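Local coordinates for beta-galacturonidase (Eisenbergiella tayi, PDB 6NCW), which binds galacturonate and, as a family 2 beta-galacturonidase, probably hydrolyses beta-linked galacturonic acid from its substrates, at residues 75-80 / 122-127; 93-98 / 130-135; 342-347 / 374-379. All coordinates share one frame; numbering follows the deposited sequence.

Interaction 1: 75-80 / 122-127; sequences VSHTAS and PDSALH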
loop_
_atom_site.group_PDB
_atom_site.type_symbol
_atom_site.label_atom_id
_atom_site.label_comp_id
_atom_site.label_asym_id
_atom_site.label_seq_id
_atom_site.Cartn_x
_atom_site.Cartn_y
_atom_site.Cartn_z
ATOM N N VAL A 75 -6.257 -14.270 31.798
ATOM C CA VAL A 75 -6.490 -12.846 32.010
ATOM C C VAL A 75 -5.157 -12.135 31.796
ATOM O O VAL A 75 -4.168 -12.454 32.473
ATOM C CB VAL A 75 -7.051 -12.550 33.413
ATOM C CG1 VAL A 75 -7.282 -11.050 33.585
ATOM C CG2 VAL A 75 -8.351 -13.344 33.695
ATOM N N SER A 76 -5.132 -11.160 30.873
ATOM C CA SER A 76 -3.899 -10.464 30.506
ATOM C C SER A 76 -3.735 -9.177 31.310
ATOM O O SER A 76 -4.598 -8.299 31.246
ATOM C CB SER A 76 -3.895 -10.128 29.012
ATOM O OG SER A 76 -3.860 -11.288 28.206
ATOM N N HIS A 77 -2.631 -9.046 32.058
ATOM C CA HIS A 77 -1.754 -10.155 32.437
ATOM C C HIS A 77 -1.796 -10.395 33.967
ATOM O O HIS A 77 -1.354 -11.424 34.452
ATOM C CB HIS A 77 -0.309 -9.918 31.968
ATOM C CG HIS A 77 0.330 -8.669 32.491
ATOM N ND1 HIS A 77 0.472 -8.404 33.837
ATOM C CD2 HIS A 77 0.917 -7.637 31.843
ATOM C CE1 HIS A 77 1.097 -7.251 33.996
ATOM N NE2 HIS A 77 1.386 -6.768 32.800
ATOM N N THR A 78 -2.358 -9.445 34.714
ATOM C CA THR A 78 -2.503 -9.563 36.160
ATOM C C THR A 78 -3.974 -9.408 36.530
ATOM O O THR A 78 -4.617 -8.443 36.107
ATOM C CB THR A 78 -1.622 -8.511 36.851
ATOM O OG1 THR A 78 -0.244 -8.767 36.511
ATOM C CG2 THR A 78 -1.791 -8.543 38.371
ATOM N N ALA A 79 -4.501 -10.348 37.327
ATOM C CA ALA A 79 -5.936 -10.450 37.604
ATOM C C ALA A 79 -6.233 -10.373 39.094
ATOM O O ALA A 79 -5.479 -10.905 39.909
ATOM C CB ALA A 79 -6.513 -11.779 37.076
ATOM N N SER A 80 -7.350 -9.729 39.437
ATOM C CA SER A 80 -7.974 -9.818 40.755
ATOM C C SER A 80 -9.453 -10.115 40.559
ATOM O O SER A 80 -10.141 -9.400 39.820
ATOM C CB SER A 80 -7.821 -8.535 41.575
ATOM O OG SER A 80 -6.471 -8.282 41.878
ATOM N N PRO A 122 7.923 -3.262 38.436
ATOM C CA PRO A 122 8.685 -4.228 39.251
ATOM C C PRO A 122 7.919 -5.473 39.647
ATOM O O PRO A 122 8.545 -6.518 39.896
ATOM C CB PRO A 122 9.067 -3.408 40.493
ATOM C CG PRO A 122 8.983 -1.987 40.058
ATOM C CD PRO A 122 7.891 -1.921 39.042
ATOM N N ASP A 123 6.592 -5.390 39.778
ATOM C CA ASP A 123 5.822 -6.568 40.171
ATOM C C ASP A 123 5.789 -7.624 39.076
ATOM O O ASP A 123 5.486 -8.787 39.365
ATOM C CB ASP A 123 4.376 -6.191 40.521
ATOM C CG ASP A 123 4.278 -5.205 41.680
ATOM O OD1 ASP A 123 5.297 -4.968 42.368
ATOM O OD2 ASP A 123 3.166 -4.676 41.903
ATOM N N SER A 124 6.078 -7.241 37.827
ATOM C CA SER A 124 5.890 -8.108 36.667
ATOM C C SER A 124 7.254 -8.471 36.093
ATOM O O SER A 124 7.911 -7.633 35.470
ATOM C CB SER A 124 5.012 -7.417 35.630
ATOM O OG SER A 124 4.899 -8.218 34.470
ATOM N N ALA A 125 7.677 -9.722 36.288
ATOM C CA ALA A 125 8.995 -10.135 35.817
ATOM C C ALA A 125 8.968 -10.786 34.439
ATOM O O ALA A 125 10.010 -10.836 33.768
ATOM C CB ALA A 125 9.645 -11.095 36.820
ATOM N N LEU A 126 7.810 -11.280 34.004
ATOM C CA LEU A 126 7.683 -11.947 32.714
ATOM C C LEU A 126 7.143 -11.000 31.644
ATOM O O LEU A 126 7.747 -10.848 30.576
ATOM C CB LEU A 126 6.778 -13.191 32.872
ATOM C CG LEU A 126 7.209 -14.165 33.984
ATOM C CD1 LEU A 126 6.319 -15.412 34.016
ATOM C CD2 LEU A 126 8.663 -14.568 33.845
ATOM N N HIS A 127 6.020 -10.340 31.923
ATOM C CA HIS A 127 5.499 -9.294 31.057
ATOM C C HIS A 127 6.307 -8.025 31.263
ATOM O O HIS A 127 6.187 -7.385 32.310
ATOM C CB HIS A 127 4.028 -9.042 31.350
ATOM C CG HIS A 127 3.152 -10.174 30.955
ATOM N ND1 HIS A 127 2.614 -10.284 29.692
ATOM C CD2 HIS A 127 2.748 -11.270 31.642
ATOM C CE1 HIS A 127 1.892 -11.388 29.627
ATOM N NE2 HIS A 127 1.951 -12.002 30.797
#
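His77 and His127 mark the closest approach of the two backbones, with their CA atoms 7.4 Å apart. His77 follows a cis peptide bond and precedes strand 78-83, while 122-127 is irregular loop. The two imidazoles form an offset stack, with centroids 4.4 Å apart and planes at 19°. With CG between backbone N and carbonyl carbon (chi1 58°), His77 lays its ring along His127. They slide past each other in opposite directions, and each ring takes the other's CB over one face. His77 CB sits above the centre of the His127 ring, 3.3 Å from its centroid. His127 CB lies nearer the rim of the other ring, 3.4 Å from His77 CD2. Hydrogen bonds fix both rings. His77 ND1 pairs with Thr78 OG1 at 2.8 Å, in the ring plane, and His77 NE2 with Ser119 O. His127 uses ND1 with Ser134 OG and NE2 with Ala94 N. Ser124 OG donates to a lone pair of His127 O at 2.6 Å and also bonds Tyr92 OH. The contact joins the start of strand 78-83 to the loop between strands 109-117 and 142-147. Val75 and Ala79 pack on Phe98 of strand 98-105, and Leu126 packs on helix 349-364.

Interaction 2: 93-98 / 130-135; sequences NAYTPF and NDYQSY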
loop_
_atom_site.group_PDB
_atom_site.type_symbol
_atom_site.label_atom_id
_atom_site.label_comp_id
_atom_site.label_asym_id
_atom_site.label_seq_id
_atom_site.Cartn_x
_atom_site.Cartn_y
_atom_site.Cartn_z
ATOM N N ASN A 93 0.268 -13.755 34.973
ATOM C CA ASN A 93 0.657 -14.393 33.708
ATOM C C ASN A 93 -0.566 -14.574 32.822
ATOM O O ASN A 93 -1.530 -15.248 33.201
ATOM C CB ASN A 93 1.359 -15.739 33.892
ATOM C CG ASN A 93 2.118 -16.183 32.639
ATOM O OD1 ASN A 93 2.880 -15.406 32.051
ATOM N ND2 ASN A 93 1.922 -17.427 32.236
ATOM N N ALA A 94 -0.519 -13.985 31.627
ATOM C CA ALA A 94 -1.685 -13.926 30.756
ATOM C C ALA A 94 -2.046 -15.279 30.164
ATOM O O ALA A 94 -3.161 -15.445 29.658
ATOM C CB ALA A 94 -1.430 -12.935 29.611
ATOM N N TYR A 95 -1.132 -16.237 30.192
ATOM C CA TYR A 95 -1.166 -17.316 29.229
ATOM C C TYR A 95 -1.440 -18.682 29.833
ATOM O O TYR A 95 -1.472 -19.664 29.086
ATOM C CB TYR A 95 0.161 -17.340 28.446
ATOM C CG TYR A 95 0.549 -16.020 27.823
ATOM C CD1 TYR A 95 -0.136 -15.520 26.717
ATOM C CD2 TYR A 95 1.627 -15.277 28.324
ATOM C CE1 TYR A 95 0.244 -14.305 26.111
ATOM C CE2 TYR A 95 2.014 -14.078 27.736
ATOM C CZ TYR A 95 1.318 -13.591 26.638
ATOM O OH TYR A 95 1.704 -12.398 26.071
ATOM N N THR A 96 -1.648 -18.774 31.154
ATOM C CA THR A 96 -1.942 -20.024 31.828
ATOM C C THR A 96 -3.253 -19.905 32.613
ATOM O O THR A 96 -3.590 -18.829 33.117
ATOM C CB THR A 96 -0.804 -20.426 32.775
ATOM O OG1 THR A 96 -0.393 -19.295 33.559
ATOM C CG2 THR A 96 0.400 -20.960 31.976
ATOM N N PRO A 97 -4.020 -20.985 32.705
ATOM C CA PRO A 97 -5.318 -20.920 33.389
ATOM C C PRO A 97 -5.156 -20.982 34.901
ATOM O O PRO A 97 -4.129 -21.413 35.431
ATOM C CB PRO A 97 -6.063 -22.155 32.863
ATOM C CG PRO A 97 -4.988 -23.114 32.479
ATOM C CD PRO A 97 -3.741 -22.319 32.142
ATOM N N PHE A 98 -6.180 -20.492 35.588
ATOM C CA PHE A 98 -6.229 -20.521 37.049
ATOM C C PHE A 98 -7.690 -20.624 37.460
ATOM O O PHE A 98 -8.591 -20.475 36.630
ATOM C CB PHE A 98 -5.553 -19.286 37.687
ATOM C CG PHE A 98 -6.226 -17.942 37.352
ATOM C CD1 PHE A 98 -5.972 -17.297 36.147
ATOM C CD2 PHE A 98 -7.078 -17.327 38.261
ATOM C CE1 PHE A 98 -6.557 -16.064 35.852
ATOM C CE2 PHE A 98 -7.674 -16.103 37.980
ATOM C CZ PHE A 98 -7.411 -15.463 36.767
ATOM N N ASN A 130 8.824 -5.581 25.393
ATOM C CA ASN A 130 9.407 -6.728 24.717
ATOM C C ASN A 130 9.003 -6.712 23.246
ATOM O O ASN A 130 8.208 -5.874 22.801
ATOM C CB ASN A 130 8.977 -8.027 25.404
ATOM C CG ASN A 130 10.106 -9.062 25.465
ATOM O OD1 ASN A 130 11.001 -9.109 24.597
ATOM N ND2 ASN A 130 10.074 -9.887 26.504
ATOM N N ASP A 131 9.549 -7.682 22.498
ATOM C CA ASP A 131 9.313 -7.864 21.062
ATOM C C ASP A 131 8.003 -8.603 20.769
ATOM O O ASP A 131 7.925 -9.445 19.865
ATOM C CB ASP A 131 10.517 -8.592 20.454
ATOM C CG ASP A 131 10.555 -8.514 18.912
ATOM O OD1 ASP A 131 11.061 -9.439 18.260
ATOM O OD2 ASP A 131 10.084 -7.526 18.338
ATOM N N TYR A 132 6.966 -8.298 21.543
ATOM C CA TYR A 132 5.592 -8.736 21.350
ATOM C C TYR A 132 4.760 -7.964 22.371
ATOM O O TYR A 132 5.297 -7.421 23.342
ATOM C CB TYR A 132 5.418 -10.265 21.537
ATOM C CG TYR A 132 5.769 -10.767 22.940
ATOM C CD1 TYR A 132 7.104 -10.973 23.304
ATOM C CD2 TYR A 132 4.770 -11.036 23.893
ATOM C CE1 TYR A 132 7.442 -11.431 24.568
ATOM C CE2 TYR A 132 5.100 -11.495 25.163
ATOM C CZ TYR A 132 6.442 -11.678 25.491
ATOM O OH TYR A 132 6.804 -12.116 26.730
ATOM N N GLN A 133 3.455 -7.938 22.159
ATOM C CA GLN A 133 2.579 -7.063 22.933
ATOM C C GLN A 133 2.048 -7.789 24.166
ATOM O O GLN A 133 1.693 -8.971 24.094
ATOM C CB GLN A 133 1.414 -6.571 22.065
ATOM C CG GLN A 133 0.378 -5.682 22.801
ATOM C CD GLN A 133 0.969 -4.361 23.293
ATOM O OE1 GLN A 133 1.695 -4.313 24.286
ATOM N NE2 GLN A 133 0.666 -3.291 22.586
ATOM N N SER A 134 2.015 -7.083 25.307
ATOM C CA SER A 134 1.319 -7.556 26.518
ATOM C C SER A 134 -0.042 -6.879 26.548
ATOM O O SER A 134 -0.146 -5.712 26.932
ATOM C CB SER A 134 2.098 -7.225 27.791
ATOM O OG SER A 134 3.244 -8.047 27.903
ATOM N N TYR A 135 -1.090 -7.609 26.150
ATOM C CA TYR A 135 -2.416 -7.026 26.029
ATOM C C TYR A 135 -3.064 -6.902 27.411
ATOM O O TYR A 135 -2.521 -7.333 28.419
ATOM C CB TYR A 135 -3.285 -7.857 25.075
ATOM C CG TYR A 135 -2.834 -7.800 23.606
ATOM C CD1 TYR A 135 -1.966 -8.759 23.067
ATOM C CD2 TYR A 135 -3.255 -6.764 22.774
ATOM C CE1 TYR A 135 -1.546 -8.677 21.709
ATOM C CE2 TYR A 135 -2.863 -6.686 21.445
ATOM C CZ TYR A 135 -2.003 -7.634 20.919
ATOM O OH TYR A 135 -1.622 -7.506 19.596
HETATM O O HOH W 1 0.213 -11.239 24.329
#
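Tyr95 reaches across to Tyr132 between two loops of the N-terminal beta-sandwich, the jelly-roll domain of family 2 glycoside hydrolases. One loop joins strands 86-92 and 98-105, and the other joins strands 109-117 and 142-147. From Tyr95 CB, the ring leaves with CG anti to the carbonyl carbon (chi1 -53°), which sends it toward 130-135. Along the way the ring is covered on one face by its own neighbour. Ala94 CB lies over the ring centre, 3.8 Å above the plane. The tip makes the contact. Tyr95 OH comes to the edge of the Tyr132 ring, near its plane, 3.6 Å from Tyr132 CE2 and 4.0 Å from Tyr132 CD2. The side chains lie at a slant to each other, and only the hydroxyl reaches the Tyr132 ring.

Tyr95 OH is 4.0 Å from Gln133 O, and a water spans that interval. The water is 2.6 Å from Tyr95 OH, in the plane of that ring, and it donates to Gln133 O at 2.7 Å. It bridges the two loops, and no direct hydrogen bond joins these segments.

The second loop borders the sugar site. Tyr132 OH bonds His335 NE2, and the Tyr132 side chain lies about 4 Å from that of Arg337, which binds galacturonate. Asp131, another galacturonate-binding residue, pairs with Arg525 and Asn530, and its OD1 bonds a glycerol probably left from the crystallisation liquor. The position of Tyr95 and its water is consistent with a second layer behind the residues that line the site. The water also has an aromatic neighbour. It lies at the edge of the Tyr135 ring, in its plane, and Gln133 CG sits 3.5 Å above the centre of that same ring.

Interaction 3: 342-347 / 374-379; sequences ENMRNP and GILNEC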
loop_
_atom_site.group_PDB
_atom_site.type_symbol
_atom_site.label_atom_id
_atom_site.label_comp_id
_atom_site.label_asym_id
_atom_site.label_seq_id
_atom_site.Cartn_x
_atom_site.Cartn_y
_atom_site.Cartn_z
ATOM N N GLU A 342 20.094 -9.452 34.739
ATOM C CA GLU A 342 19.463 -8.510 35.661
ATOM C C GLU A 342 17.944 -8.672 35.683
ATOM O O GLU A 342 17.330 -8.605 36.752
ATOM C CB GLU A 342 19.848 -7.073 35.298
ATOM C CG GLU A 342 19.081 -6.002 36.089
ATOM C CD GLU A 342 19.466 -4.568 35.695
ATOM O OE1 GLU A 342 20.260 -3.944 36.430
ATOM O OE2 GLU A 342 18.986 -4.065 34.649
ATOM N N ASN A 343 17.315 -8.891 34.516
ATOM C CA ASN A 343 15.874 -9.160 34.497
ATOM C C ASN A 343 15.530 -10.393 35.317
ATOM O O ASN A 343 14.547 -10.400 36.062
ATOM C CB ASN A 343 15.367 -9.356 33.071
ATOM C CG ASN A 343 15.428 -8.091 32.249
ATOM O OD1 ASN A 343 15.602 -8.140 31.026
ATOM N ND2 ASN A 343 15.308 -6.948 32.912
ATOM N N MET A 344 16.314 -11.454 35.170
ATOM C CA MET A 344 16.050 -12.711 35.849
ATOM C C MET A 344 16.292 -12.638 37.349
ATOM O O MET A 344 15.910 -13.567 38.070
ATOM C CB MET A 344 16.925 -13.814 35.238
ATOM C CG MET A 344 16.708 -14.030 33.746
ATOM S SD MET A 344 17.928 -15.166 33.058
ATOM C CE MET A 344 17.347 -16.685 33.796
ATOM N N ARG A 345 16.936 -11.581 37.832
ATOM C CA ARG A 345 17.108 -11.380 39.263
ATOM C C ARG A 345 15.988 -10.552 39.882
ATOM O O ARG A 345 16.043 -10.262 41.082
ATOM C CB ARG A 345 18.450 -10.714 39.550
ATOM C CG ARG A 345 19.349 -11.587 40.391
ATOM C CD ARG A 345 20.649 -10.884 40.702
ATOM N NE ARG A 345 21.227 -10.335 39.494
ATOM C CZ ARG A 345 22.243 -10.872 38.834
ATOM N NH1 ARG A 345 22.831 -11.994 39.270
ATOM N NH2 ARG A 345 22.680 -10.264 37.738
ATOM N N ASN A 346 15.001 -10.141 39.091
ATOM C CA ASN A 346 13.780 -9.597 39.659
ATOM C C ASN A 346 13.289 -10.539 40.766
ATOM O O ASN A 346 13.289 -11.765 40.572
ATOM C CB ASN A 346 12.727 -9.431 38.554
ATOM C CG ASN A 346 11.436 -8.811 39.053
ATOM O OD1 ASN A 346 10.742 -9.403 39.858
ATOM N ND2 ASN A 346 11.098 -7.623 38.547
ATOM N N PRO A 347 12.931 -10.022 41.946
ATOM C CA PRO A 347 12.583 -10.916 43.069
ATOM C C PRO A 347 11.368 -11.798 42.817
ATOM O O PRO A 347 11.155 -12.747 43.586
ATOM C CB PRO A 347 12.331 -9.947 44.239
ATOM C CG PRO A 347 12.071 -8.636 43.623
ATOM C CD PRO A 347 12.871 -8.599 42.329
ATOM N N GLY A 374 9.684 -26.387 26.271
ATOM C CA GLY A 374 10.753 -25.415 26.180
ATOM C C GLY A 374 10.764 -24.467 27.356
ATOM O O GLY A 374 9.736 -24.265 28.009
ATOM N N ILE A 375 11.909 -23.857 27.647
ATOM C CA ILE A 375 11.952 -22.823 28.676
ATOM C C ILE A 375 12.819 -21.655 28.215
ATOM O O ILE A 375 13.704 -21.806 27.366
ATOM C CB ILE A 375 12.477 -23.357 30.031
ATOM C CG1 ILE A 375 13.904 -23.907 29.899
ATOM C CG2 ILE A 375 11.554 -24.402 30.604
ATOM C CD1 ILE A 375 14.474 -24.403 31.230
ATOM N N LEU A 376 12.536 -20.480 28.776
ATOM C CA LEU A 376 13.496 -19.374 28.853
ATOM C C LEU A 376 14.150 -19.070 27.504
ATOM O O LEU A 376 15.381 -19.005 27.376
ATOM C CB LEU A 376 14.559 -19.673 29.908
ATOM C CG LEU A 376 14.042 -19.895 31.329
ATOM C CD1 LEU A 376 15.237 -20.101 32.259
ATOM C CD2 LEU A 376 13.131 -18.732 31.786
ATOM N N ASN A 377 13.305 -18.859 26.496
ATOM C CA ASN A 377 13.762 -18.418 25.186
ATOM C C ASN A 377 14.717 -17.230 25.284
ATOM O O ASN A 377 14.364 -16.177 25.821
ATOM C CB ASN A 377 12.558 -18.052 24.316
ATOM C CG ASN A 377 12.978 -17.468 22.982
ATOM O OD1 ASN A 377 13.278 -18.206 22.037
ATOM N ND2 ASN A 377 13.023 -16.130 22.902
ATOM N N GLU A 378 15.933 -17.418 24.764
ATOM C CA GLU A 378 16.954 -16.373 24.675
ATOM C C GLU A 378 17.222 -15.677 26.016
ATOM O O GLU A 378 17.565 -14.494 26.058
ATOM C CB GLU A 378 16.585 -15.338 23.606
ATOM C CG GLU A 378 16.588 -15.912 22.190
ATOM C CD GLU A 378 16.639 -14.833 21.113
ATOM O OE1 GLU A 378 16.524 -13.630 21.460
ATOM O OE2 GLU A 378 16.797 -15.194 19.917
ATOM N N CYS A 379 17.094 -16.389 27.127
ATOM C CA CYS A 379 17.462 -15.797 28.407
ATOM C C CYS A 379 18.968 -15.986 28.638
ATOM O O CYS A 379 19.710 -16.392 27.733
ATOM C CB CYS A 379 16.558 -16.353 29.507
ATOM S SG CYS A 379 14.820 -15.823 29.246
#
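Met344 points its thioether at Leu376 and Cys379, inside the TIM barrel domain. Segment 374-379 leaves the fourth parallel strand of the barrel, 370-374. Its Asn377-Glu378 pair stands where clan A glycoside hydrolases carry an Asn-Glu sequence. Met344 belongs to the short, weakly bonded helix 341-344.

Leu376 and Cys379 are the first and last residues of a type II beta turn, closed by Cys379 N to Leu376 O at 3.1 Å. Both side chains start out toward Met344, and the methionine meets them with different atoms. Its chain is extended at chi2 and bends at chi3 (71°). SD is therefore placed against Cys379, and the terminal methyl swings to Leu376. Met344 SD lies 4.0 Å from Cys379 CB, and Met344 CE is 4.3 Å from Leu376 CD1. These are loose apolar contacts, and no hydrogen bond joins the segments. Phe349 of helix 349-364 touches both Met344 and Leu376, and Tyr390 of helix 384-400 touches Cys379.

The other face of the turn serves the sugar site. Asn377 is a galacturonate-binding residue, and here its ND2 and Glu378 OE2 bond a glycerol. Met344 thus packs behind the turn that presents these groups. The sulfurs do not face each other, as it is the CB of the cysteine that meets the thioether. Cys379 SG lies beside the leucine, 3.9 Å from Leu376 CB and 4.2 Å from Leu376 CD2.

Overall arrangement
Interactions 1 and 2 both belong to the N-terminal beta-sandwich. Their segments alternate along the chain and their centres lie 8 Å apart. His77 O and Asn93 N probably form a hydrogen bond between them, and a further side-chain bond adds to it. Interaction 3 comes later, in the TIM barrel domain, about 15 Å from each of the other centres. It meets interaction 1 through Pro122 O and Asn346 ND2, but stays about 7 Å from interaction 2 at the nearest atoms. Side chains from all three pack on helix 349-364. Asp131 of interaction 2 and Asn377 of interaction 3 both bind galacturonate, so sandwich loops and barrel share one sugar site.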